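PDB 6CTH: concanavalin A-like lectin protein kinase family protein from Theobroma cacao, which probably transfers phosphate from ATP to serine or threonine residues of target proteins, as a plant lectin-receptor-like kinase. Local coordinates for residues Val233-Ser236 with Tyr237-Arg241; Lys4-Leu7 with Asn8-Ala11; Arg277-Ile280 with Arg281-Ile284. All blocks are in the same frame, centred on the assembly; numbering follows the deposited sequence.

Contact 1: residues Val233-Ser236 with Tyr237-Arg241; sequences VWES and YGNER
Ser236 and Arg241 meet where helix 229-238 ends in a Schellman motif. Arg241 N donates to Ser236 O over 2.9 Å, and Glu240 N closes the inner turn on Tyr237 O over 3.2 Å. Glu240 carries the positive phi (42°) that marks the C-prime residue and lets the chain turn back over the helix end. One turn earlier the helix is regular: Tyr237 N bonds to Val233 O and Gly238 N to Trp234 O. Asn239 N reaches Glu235 O at 3.1 Å with a bent N-H...O angle of 137°, and it makes a weak second bond to Ser236 O. Ser236 O is thus shared by two donors, and the bond from Arg241 N is the straighter one.

The side-chain contacts are looser. Trp234 CD1 and Tyr237 CD2 come within 4.3 Å, and the phenol approaches the indole obliquely. Tyr237 CG points away from its own backbone N, which sets the ring on the Trp234 side of the helix, with Trp234 O at the ring edge. Glu235 and Asn239 run side by side in the same direction, with Glu235 CG 3.9 Å from Asn239 ND2. Their carboxylate and amide planes are 48° apart. Arg241 CB packs on Ser236 O at 3.4 Å.

Ser236 OG bonds back to Trp232 O, Arg241 NE forms a salt bridge with Asp244, and Trp234 bonds through NE1 to Pro297 O while meeting His271 edge-to-face. In the fold, the turn closes a helix of the kinase C-lobe that packs against helix 256-269: Val233 lies on Val263 and Leu267, and Trp234 and Tyr237 both touch Leu267.

Contact 2: residues Lys4-Leu7 with Asn8-Ala11; sequences KFSL and NELA
A serine N-cap opens helix 7-14, with Ser6 and Glu9 bonded to each other twice. Ser6 OG accepts from Glu9 N over 3.2 Å. The same hydroxyl donates to Glu9 OE2 over 3.3 Å and meets the anti lone pair of that oxygen. Two torsions bring the groups together. Ser6 OG (chi1 76°) and Glu9 CG (chi1 71°) each sit between their own backbone N and carbonyl carbon, and the glutamate then runs extended back past the cap. The first helical bonds follow. Leu10 N reaches Ser6 O, which also takes a weak bond from Glu9 N. Ala11 N meets Leu7 O over 2.9 Å, almost in line with the carbonyl.

Phe5 packs against Glu9 and Leu10, and its side chain crosses both at about a right angle. Its CD2 lies 3.5 Å from Leu10 CD2 and 3.3 Å from Glu9 OE1. The ring and the carboxylate are steeply turned, their planes 68° apart. Glu9 OE1 has its salt-bridge partner in Arg3, which also makes a cation-pi contact with Phe5.

The cap lies against the N-lobe sheet: Phe5 pairs by backbone bonds with Trp80 of strand 77-83, and Leu7 N is held by Glu83. Phe5 and Leu10 both press on Val90 of strand 86-92, and Leu10 also touches Met88 of the same strand and Cys81 of strand 77-83.

Contact 3: residues Arg277-Ile280 with Arg281-Ile284; sequences RPSI and RQVI
Pro278 and Val283 fit together beside a capping box that starts helix 280-287. The proline ring is the bump: its CG presses on Val283 CG2 at 3.4 Å, a snug approach, closer than two such carbons normally come, and the two side chains meet at a slant. Val283 CG2 also lies near Ser279 O, so this methyl sits in the hollow between the proline ring and the first carbonyl of the turn. The other branch, Val283 CG1, faces Ile280. Ile280 CG1 swings away from the backbone N (chi1 -167°), and the turn at chi2 (69°) then brings CD1 to 4.1 Å from Val283 CB. Ile284 folds back along the helix, its CG1 3.4 Å from Ile280 O.

Pro278 and Val283 both rest on Cys269 of helix 256-269, while Ile280 fits against Leu126 and Leu127 of helix 112-132 and Ile284 touches Ala123. Next to the proline, Arg277 forms a salt bridge with Glu187, the glutamate of the APE motif, whose pairing with a C-lobe arginine is a hallmark of the kinase fold.

The box itself is polar. Ser279 OG accepts from Gln282 N over 3.2 Å. In return Gln282, with an extended chain, brings its amide oxygen back to the start of the turn. Gln282 OE1 accepts from Ser279 N over 3.0 Å, with the donor tilted 20° from the amide carbonyl plane.

The three contacts are helix ends spread over both lobes of the kinase. Contacts 2 and 3 are N-terminal caps, built on Ser6 and Ser279; contact 1 is a C-terminal one. Contact 2 lies on the N-lobe side, with its centre about 53 Å from that of contact 1 and 42 Å from that of contact 3. Contacts 1 and 3 share the C-lobe. Their centres are about 22 Å apart and their nearest atoms about 8 Å, without touching; both pack on helix 256-269. In contact 2 the Phe5 side chain is about 13 Å from the bound inhibitor. Asp141 and Asp159, which bind magnesium, belong to none of the three.

Contact 1: residues Val233-Ser236 with Tyr237-Arg241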
ATOM      1  N   VAL A 233       3.402  -2.766  19.251  1.00 39.09           N
ATOM      2  CA  VAL A 233       2.761  -4.056  18.978  1.00 38.56           C
ATOM      3  C   VAL A 233       3.624  -5.204  19.492  1.00 39.52           C
ATOM      4  O   VAL A 233       3.111  -6.150  20.135  1.00 39.98           O
ATOM      5  CB  VAL A 233       2.373  -4.237  17.472  1.00 37.53           C
ATOM      6  CG1 VAL A 233       1.753  -5.606  17.241  1.00 37.04           C
ATOM      7  CG2 VAL A 233       1.377  -3.173  17.055  1.00 37.61           C
ATOM      8  N   TRP A 234       4.939  -5.127  19.283  1.00 39.63           N
ATOM      9  CA  TRP A 234       5.806  -6.217  19.706  1.00 40.90           C
ATOM     10  C   TRP A 234       5.786  -6.328  21.262  1.00 42.60           C
ATOM     11  O   TRP A 234       5.659  -7.433  21.805  1.00 41.88           O
ATOM     12  CB  TRP A 234       7.233  -6.058  19.142  1.00 40.66           C
ATOM     13  CG  TRP A 234       7.847  -7.355  18.875  1.00 41.48           C
ATOM     14  CD1 TRP A 234       7.976  -8.401  19.768  1.00 42.70           C
ATOM     15  CD2 TRP A 234       8.451  -7.803  17.659  1.00 41.15           C
ATOM     16  NE1 TRP A 234       8.567  -9.479  19.147  1.00 43.44           N
ATOM     17  CE2 TRP A 234       8.868  -9.143  17.861  1.00 42.38           C
ATOM     18  CE3 TRP A 234       8.668  -7.225  16.421  1.00 41.51           C
ATOM     19  CZ2 TRP A 234       9.515  -9.908  16.857  1.00 41.88           C
ATOM     20  CZ3 TRP A 234       9.281  -8.018  15.395  1.00 40.76           C
ATOM     21  CH2 TRP A 234       9.698  -9.324  15.638  1.00 41.29           C
ATOM     22  N   GLU A 235       5.839  -5.191  21.940  1.00 45.16           N
ATOM     23  CA  GLU A 235       5.791  -5.182  23.392  1.00 48.51           C
ATOM     24  C   GLU A 235       4.454  -5.745  23.854  1.00 48.97           C
ATOM     25  O   GLU A 235       4.402  -6.519  24.790  1.00 49.35           O
ATOM     26  CB  GLU A 235       6.002  -3.767  23.929  1.00 51.02           C
ATOM     27  CG  GLU A 235       6.229  -3.677  25.428  1.00 55.20           C
ATOM     28  CD  GLU A 235       6.093  -2.258  25.948  1.00 57.44           C
ATOM     29  OE1 GLU A 235       4.953  -1.779  26.099  1.00 60.76           O
ATOM     30  OE2 GLU A 235       7.129  -1.624  26.204  1.00 61.16           O
ATOM     31  N   SER A 236       3.371  -5.377  23.187  1.00 48.04           N
ATOM     32  CA  SER A 236       2.062  -5.883  23.572  1.00 49.42           C
ATOM     33  C   SER A 236       1.970  -7.393  23.410  1.00 50.46           C
ATOM     34  O   SER A 236       1.391  -8.074  24.242  1.00 51.15           O
ATOM     35  CB  SER A 236       0.950  -5.213  22.780  1.00 49.44           C
ATOM     36  OG  SER A 236       0.839  -3.851  23.112  1.00 50.56           O
ATOM     37  N   TYR A 237       2.530  -7.908  22.323  1.00 48.46           N
ATOM     38  CA  TYR A 237       2.528  -9.343  22.069  1.00 49.71           C
ATOM     39  C   TYR A 237       3.316 -10.109  23.126  1.00 51.35           C
ATOM     40  O   TYR A 237       2.888 -11.150  23.587  1.00 52.41           O
ATOM     41  CB  TYR A 237       3.067  -9.655  20.671  1.00 48.61           C
ATOM     42  CG  TYR A 237       3.558 -11.069  20.497  1.00 47.86           C
ATOM     43  CD1 TYR A 237       2.675 -12.116  20.328  1.00 48.60           C
ATOM     44  CD2 TYR A 237       4.907 -11.350  20.498  1.00 48.54           C
ATOM     45  CE1 TYR A 237       3.129 -13.407  20.173  1.00 49.94           C
ATOM     46  CE2 TYR A 237       5.370 -12.635  20.338  1.00 50.13           C
ATOM     47  CZ  TYR A 237       4.477 -13.660  20.178  1.00 50.84           C
ATOM     48  OH  TYR A 237       4.950 -14.941  20.025  1.00 53.32           O
ATOM     49  N   GLY A 238       4.466  -9.577  23.509  1.00 52.51           N
ATOM     50  CA  GLY A 238       5.302 -10.217  24.514  1.00 55.20           C
ATOM     51  C   GLY A 238       4.709 -10.193  25.919  1.00 56.00           C
ATOM     52  O   GLY A 238       5.104 -11.003  26.733  1.00 56.11           O
ATOM     53  N   ASN A 239       3.781  -9.266  26.183  1.00 56.83           N
ATOM     54  CA  ASN A 239       3.041  -9.188  27.466  1.00 58.67           C
ATOM     55  C   ASN A 239       1.664  -9.868  27.372  1.00 60.51           C
ATOM     56  O   ASN A 239       0.773  -9.530  28.150  1.00 58.79           O
ATOM     57  CB  ASN A 239       2.833  -7.721  27.863  1.00 58.74           C
ATOM     58  CG  ASN A 239       4.089  -7.069  28.382  1.00 59.61           C
ATOM     59  OD1 ASN A 239       4.871  -7.689  29.095  1.00 62.11           O
ATOM     60  ND2 ASN A 239       4.275  -5.815  28.054  1.00 59.28           N
ATOM     61  N   GLU A 240       1.489 -10.796  26.418  1.00 61.22           N
ATOM     62  CA  GLU A 240       0.193 -11.470  26.115  1.00 63.73           C
ATOM     63  C   GLU A 240      -1.030 -10.537  26.112  1.00 63.31           C
ATOM     64  O   GLU A 240      -2.087 -10.885  26.630  1.00 65.15           O
ATOM     65  CB  GLU A 240      -0.034 -12.695  27.032  1.00 67.61           C
ATOM     66  CG  GLU A 240       0.956 -13.844  26.847  1.00 71.22           C
ATOM     67  CD  GLU A 240       2.254 -13.685  27.647  1.00 76.20           C
ATOM     68  OE1 GLU A 240       2.422 -12.633  28.321  1.00 77.77           O
ATOM     69  OE2 GLU A 240       3.106 -14.606  27.607  1.00 77.27           O
ATOM     70  N   ARG A 241      -0.858  -9.359  25.503  1.00 61.70           N
ATOM     71  CA  ARG A 241      -1.882  -8.324  25.384  1.00 61.07           C
ATOM     72  C   ARG A 241      -2.297  -8.085  23.913  1.00 58.10           C
ATOM     73  O   ARG A 241      -2.547  -6.960  23.506  1.00 55.69           O
ATOM     74  CB  ARG A 241      -1.337  -7.013  25.946  1.00 63.30           C
ATOM     75  CG  ARG A 241      -0.915  -7.030  27.417  1.00 67.54           C
ATOM     76  CD  ARG A 241      -1.909  -7.726  28.356  1.00 70.09           C
ATOM     77  NE  ARG A 241      -3.176  -6.976  28.484  1.00 71.11           N
ATOM     78  CZ  ARG A 241      -4.259  -7.406  29.145  1.00 70.86           C
ATOM     79  NH1 ARG A 241      -4.272  -8.597  29.755  1.00 71.72           N
ATOM     80  NH2 ARG A 241      -5.343  -6.641  29.191  1.00 70.09           N
TER

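Contact 2: residues Lys4-Leu7 with Asn8-Ala11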
ATOM      1  N   LYS A   4      -3.667   6.180 -25.632  1.00 62.21           N
ATOM      2  CA  LYS A   4      -2.978   7.454 -25.610  1.00 62.32           C
ATOM      3  C   LYS A   4      -4.011   8.565 -25.527  1.00 60.20           C
ATOM      4  O   LYS A   4      -4.897   8.674 -26.360  1.00 61.94           O
ATOM      5  CB  LYS A   4      -2.120   7.607 -26.854  1.00 65.95           C
ATOM      6  CG  LYS A   4      -1.172   8.796 -26.879  1.00 68.50           C
ATOM      7  CD  LYS A   4      -0.685   9.074 -28.300  1.00 72.54           C
ATOM      8  CE  LYS A   4       0.794   9.438 -28.367  1.00 75.25           C
ATOM      9  NZ  LYS A   4       1.079  10.736 -27.684  1.00 74.46           N
ATOM     10  N   PHE A   5      -3.889   9.400 -24.501  1.00 56.86           N
ATOM     11  CA  PHE A   5      -4.722  10.601 -24.377  1.00 55.11           C
ATOM     12  C   PHE A   5      -3.928  11.830 -24.838  1.00 55.49           C
ATOM     13  O   PHE A   5      -2.703  11.929 -24.627  1.00 55.46           O
ATOM     14  CB  PHE A   5      -5.177  10.822 -22.935  1.00 52.99           C
ATOM     15  CG  PHE A   5      -6.233   9.851 -22.434  1.00 51.17           C
ATOM     16  CD1 PHE A   5      -5.946   8.515 -22.221  1.00 51.63           C
ATOM     17  CD2 PHE A   5      -7.526  10.292 -22.172  1.00 52.55           C
ATOM     18  CE1 PHE A   5      -6.927   7.651 -21.747  1.00 50.91           C
ATOM     19  CE2 PHE A   5      -8.493   9.430 -21.671  1.00 51.12           C
ATOM     20  CZ  PHE A   5      -8.194   8.127 -21.455  1.00 50.61           C
ATOM     21  N   SER A   6      -4.635  12.756 -25.480  1.00 55.38           N
ATOM     22  CA  SER A   6      -4.080  14.064 -25.765  1.00 55.76           C
ATOM     23  C   SER A   6      -4.231  14.964 -24.530  1.00 53.60           C
ATOM     24  O   SER A   6      -5.133  14.798 -23.724  1.00 51.36           O
ATOM     25  CB  SER A   6      -4.739  14.715 -26.991  1.00 56.90           C
ATOM     26  OG  SER A   6      -6.037  15.217 -26.701  1.00 56.68           O
ATOM     27  N   LEU A   7      -3.316  15.905 -24.410  1.00 55.10           N
ATOM     28  CA  LEU A   7      -3.410  16.982 -23.422  1.00 55.89           C
ATOM     29  C   LEU A   7      -4.758  17.687 -23.466  1.00 54.26           C
ATOM     30  O   LEU A   7      -5.370  17.901 -22.445  1.00 50.41           O
ATOM     31  CB  LEU A   7      -2.290  17.970 -23.677  1.00 59.14           C
ATOM     32  CG  LEU A   7      -1.831  18.880 -22.555  1.00 61.68           C
ATOM     33  CD1 LEU A   7      -0.304  18.934 -22.594  1.00 64.95           C
ATOM     34  CD2 LEU A   7      -2.448  20.270 -22.667  1.00 62.02           C
ATOM     35  N   ASN A   8      -5.226  18.048 -24.660  1.00 56.50           N
ATOM     36  CA  ASN A   8      -6.514  18.751 -24.787  1.00 56.30           C
ATOM     37  C   ASN A   8      -7.696  17.997 -24.206  1.00 52.90           C
ATOM     38  O   ASN A   8      -8.548  18.602 -23.574  1.00 48.83           O
ATOM     39  CB  ASN A   8      -6.852  19.036 -26.256  1.00 61.13           C
ATOM     40  CG  ASN A   8      -5.965  20.086 -26.862  1.00 64.63           C
ATOM     41  OD1 ASN A   8      -4.917  20.432 -26.310  1.00 69.74           O
ATOM     42  ND2 ASN A   8      -6.374  20.598 -28.006  1.00 67.94           N
ATOM     43  N   GLU A   9      -7.778  16.678 -24.427  1.00 51.92           N
ATOM     44  CA  GLU A   9      -8.958  15.977 -23.914  1.00 50.73           C
ATOM     45  C   GLU A   9      -8.911  15.828 -22.399  1.00 46.87           C
ATOM     46  O   GLU A   9      -9.978  15.823 -21.764  1.00 45.72           O
ATOM     47  CB  GLU A   9      -9.197  14.643 -24.579  1.00 53.30           C
ATOM     48  CG  GLU A   9      -8.235  13.532 -24.245  1.00 54.69           C
ATOM     49  CD  GLU A   9      -8.388  12.402 -25.248  1.00 57.04           C
ATOM     50  OE1 GLU A   9      -8.960  11.369 -24.901  1.00 54.55           O
ATOM     51  OE2 GLU A   9      -8.058  12.650 -26.437  1.00 61.62           O
ATOM     52  N   LEU A  10      -7.697  15.670 -21.858  1.00 44.80           N
ATOM     53  CA  LEU A  10      -7.489  15.591 -20.402  1.00 43.81           C
ATOM     54  C   LEU A  10      -7.781  16.918 -19.724  1.00 42.61           C
ATOM     55  O   LEU A  10      -8.451  16.942 -18.686  1.00 40.83           O
ATOM     56  CB  LEU A  10      -6.066  15.098 -20.035  1.00 43.11           C
ATOM     57  CG  LEU A  10      -5.830  13.617 -20.401  1.00 43.02           C
ATOM     58  CD1 LEU A  10      -4.455  13.079 -19.946  1.00 42.44           C
ATOM     59  CD2 LEU A  10      -6.943  12.773 -19.782  1.00 42.73           C
ATOM     60  N   ALA A  11      -7.294  18.002 -20.325  1.00 43.98           N
ATOM     61  CA  ALA A  11      -7.729  19.393 -19.939  1.00 43.79           C
ATOM     62  C   ALA A  11      -9.250  19.526 -19.938  1.00 43.51           C
ATOM     63  O   ALA A  11      -9.843  19.993 -18.978  1.00 41.21           O
ATOM     64  CB  ALA A  11      -7.122  20.419 -20.873  1.00 46.08           C
TER

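Contact 3: residues Arg277-Ile280 with Arg281-Ile284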
ATOM      1  N   ARG A 277      12.328 -12.954   7.982  1.00 35.48           N
ATOM      2  CA  ARG A 277      11.017 -12.655   7.459  1.00 33.87           C
ATOM      3  C   ARG A 277      10.553 -13.766   6.534  1.00 33.74           C
ATOM      4  O   ARG A 277      11.377 -14.399   5.853  1.00 34.05           O
ATOM      5  CB  ARG A 277      11.024 -11.320   6.686  1.00 32.47           C
ATOM      6  CG  ARG A 277      11.386 -10.112   7.566  1.00 32.32           C
ATOM      7  CD  ARG A 277      11.464  -8.815   6.799  1.00 31.83           C
ATOM      8  NE  ARG A 277      12.258  -7.849   7.553  1.00 32.52           N
ATOM      9  CZ  ARG A 277      13.143  -7.027   7.025  1.00 32.29           C
ATOM     10  NH1 ARG A 277      13.272  -6.905   5.715  1.00 31.80           N
ATOM     11  NH2 ARG A 277      13.889  -6.311   7.818  1.00 32.38           N
ATOM     12  N   PRO A 278       9.233 -14.010   6.499  1.00 33.21           N
ATOM     13  CA  PRO A 278       8.672 -15.019   5.625  1.00 33.26           C
ATOM     14  C   PRO A 278       8.623 -14.581   4.174  1.00 33.15           C
ATOM     15  O   PRO A 278       8.707 -13.390   3.893  1.00 33.35           O
ATOM     16  CB  PRO A 278       7.243 -15.146   6.129  1.00 32.85           C
ATOM     17  CG  PRO A 278       6.907 -13.757   6.633  1.00 32.53           C
ATOM     18  CD  PRO A 278       8.186 -13.288   7.234  1.00 33.12           C
ATOM     19  N   SER A 279       8.427 -15.549   3.279  1.00 32.97           N
ATOM     20  CA  SER A 279       7.964 -15.255   1.956  1.00 32.37           C
ATOM     21  C   SER A 279       6.487 -14.893   1.999  1.00 31.87           C
ATOM     22  O   SER A 279       5.741 -15.292   2.898  1.00 31.34           O
ATOM     23  CB  SER A 279       8.150 -16.432   1.004  1.00 33.94           C
ATOM     24  OG  SER A 279       7.305 -17.520   1.347  1.00 34.60           O
ATOM     25  N   ILE A 280       6.015 -14.166   0.977  1.00 31.31           N
ATOM     26  CA  ILE A 280       4.612 -13.794   0.987  1.00 31.55           C
ATOM     27  C   ILE A 280       3.720 -15.062   0.830  1.00 31.57           C
ATOM     28  O   ILE A 280       2.613 -15.094   1.336  1.00 31.53           O
ATOM     29  CB  ILE A 280       4.281 -12.694  -0.046  1.00 32.21           C
ATOM     30  CG1 ILE A 280       2.895 -12.104   0.212  1.00 32.40           C
ATOM     31  CG2 ILE A 280       4.447 -13.197  -1.462  1.00 32.52           C
ATOM     32  CD1 ILE A 280       2.803 -11.296   1.467  1.00 33.23           C
ATOM     33  N   ARG A 281       4.190 -16.077   0.127  0.50 31.67           N
ATOM     34  CA  ARG A 281       3.421 -17.317   0.052  0.50 31.68           C
ATOM     35  C   ARG A 281       3.230 -17.965   1.439  0.50 32.89           C
ATOM     36  O   ARG A 281       2.134 -18.434   1.760  0.50 33.10           O
ATOM     37  CB  ARG A 281       4.048 -18.290  -0.953  0.50 31.51           C
ATOM     38  CG  ARG A 281       3.174 -19.491  -1.213  0.50 31.20           C
ATOM     39  CD  ARG A 281       3.758 -20.418  -2.277  0.50 31.08           C
ATOM     40  NE  ARG A 281       4.123 -19.798  -3.559  0.50 30.23           N
ATOM     41  CZ  ARG A 281       3.313 -19.627  -4.571  0.50 28.86           C
ATOM     42  NH1 ARG A 281       2.046 -19.895  -4.436  0.50 28.31           N
ATOM     43  NH2 ARG A 281       3.778 -19.089  -5.663  0.50 28.84           N
ATOM     44  N   GLN A 282       4.255 -17.926   2.284  1.00 34.25           N
ATOM     45  CA  GLN A 282       4.147 -18.460   3.649  1.00 35.29           C
ATOM     46  C   GLN A 282       3.180 -17.661   4.473  1.00 35.09           C
ATOM     47  O   GLN A 282       2.441 -18.219   5.281  1.00 35.55           O
ATOM     48  CB  GLN A 282       5.499 -18.495   4.338  1.00 36.82           C
ATOM     49  CG  GLN A 282       6.490 -19.509   3.772  1.00 37.72           C
ATOM     50  CD  GLN A 282       7.892 -19.359   4.346  1.00 39.44           C
ATOM     51  OE1 GLN A 282       8.432 -18.256   4.518  1.00 38.19           O
ATOM     52  NE2 GLN A 282       8.490 -20.498   4.683  1.00 41.49           N
ATOM     53  N   VAL A 283       3.197 -16.323   4.291  1.00 33.99           N
ATOM     54  CA  VAL A 283       2.247 -15.448   4.945  1.00 33.63           C
ATOM     55  C   VAL A 283       0.820 -15.826   4.604  1.00 33.10           C
ATOM     56  O   VAL A 283      -0.013 -15.926   5.490  1.00 32.98           O
ATOM     57  CB  VAL A 283       2.505 -13.956   4.520  1.00 33.78           C
ATOM     58  CG1 VAL A 283       1.341 -13.045   4.882  1.00 33.65           C
ATOM     59  CG2 VAL A 283       3.806 -13.463   5.151  1.00 33.83           C
ATOM     60  N   ILE A 284       0.541 -16.054   3.318  1.00 32.28           N
ATOM     61  CA  ILE A 284      -0.814 -16.370   2.910  1.00 33.25           C
ATOM     62  C   ILE A 284      -1.283 -17.696   3.529  1.00 34.51           C
ATOM     63  O   ILE A 284      -2.441 -17.772   3.980  1.00 34.23           O
ATOM     64  CB  ILE A 284      -0.967 -16.403   1.373  1.00 33.14           C
ATOM     65  CG1 ILE A 284      -0.777 -15.003   0.799  1.00 32.15           C
ATOM     66  CG2 ILE A 284      -2.321 -16.979   0.931  1.00 33.79           C
ATOM     67  CD1 ILE A 284      -0.450 -14.951  -0.675  1.00 32.21           C
TER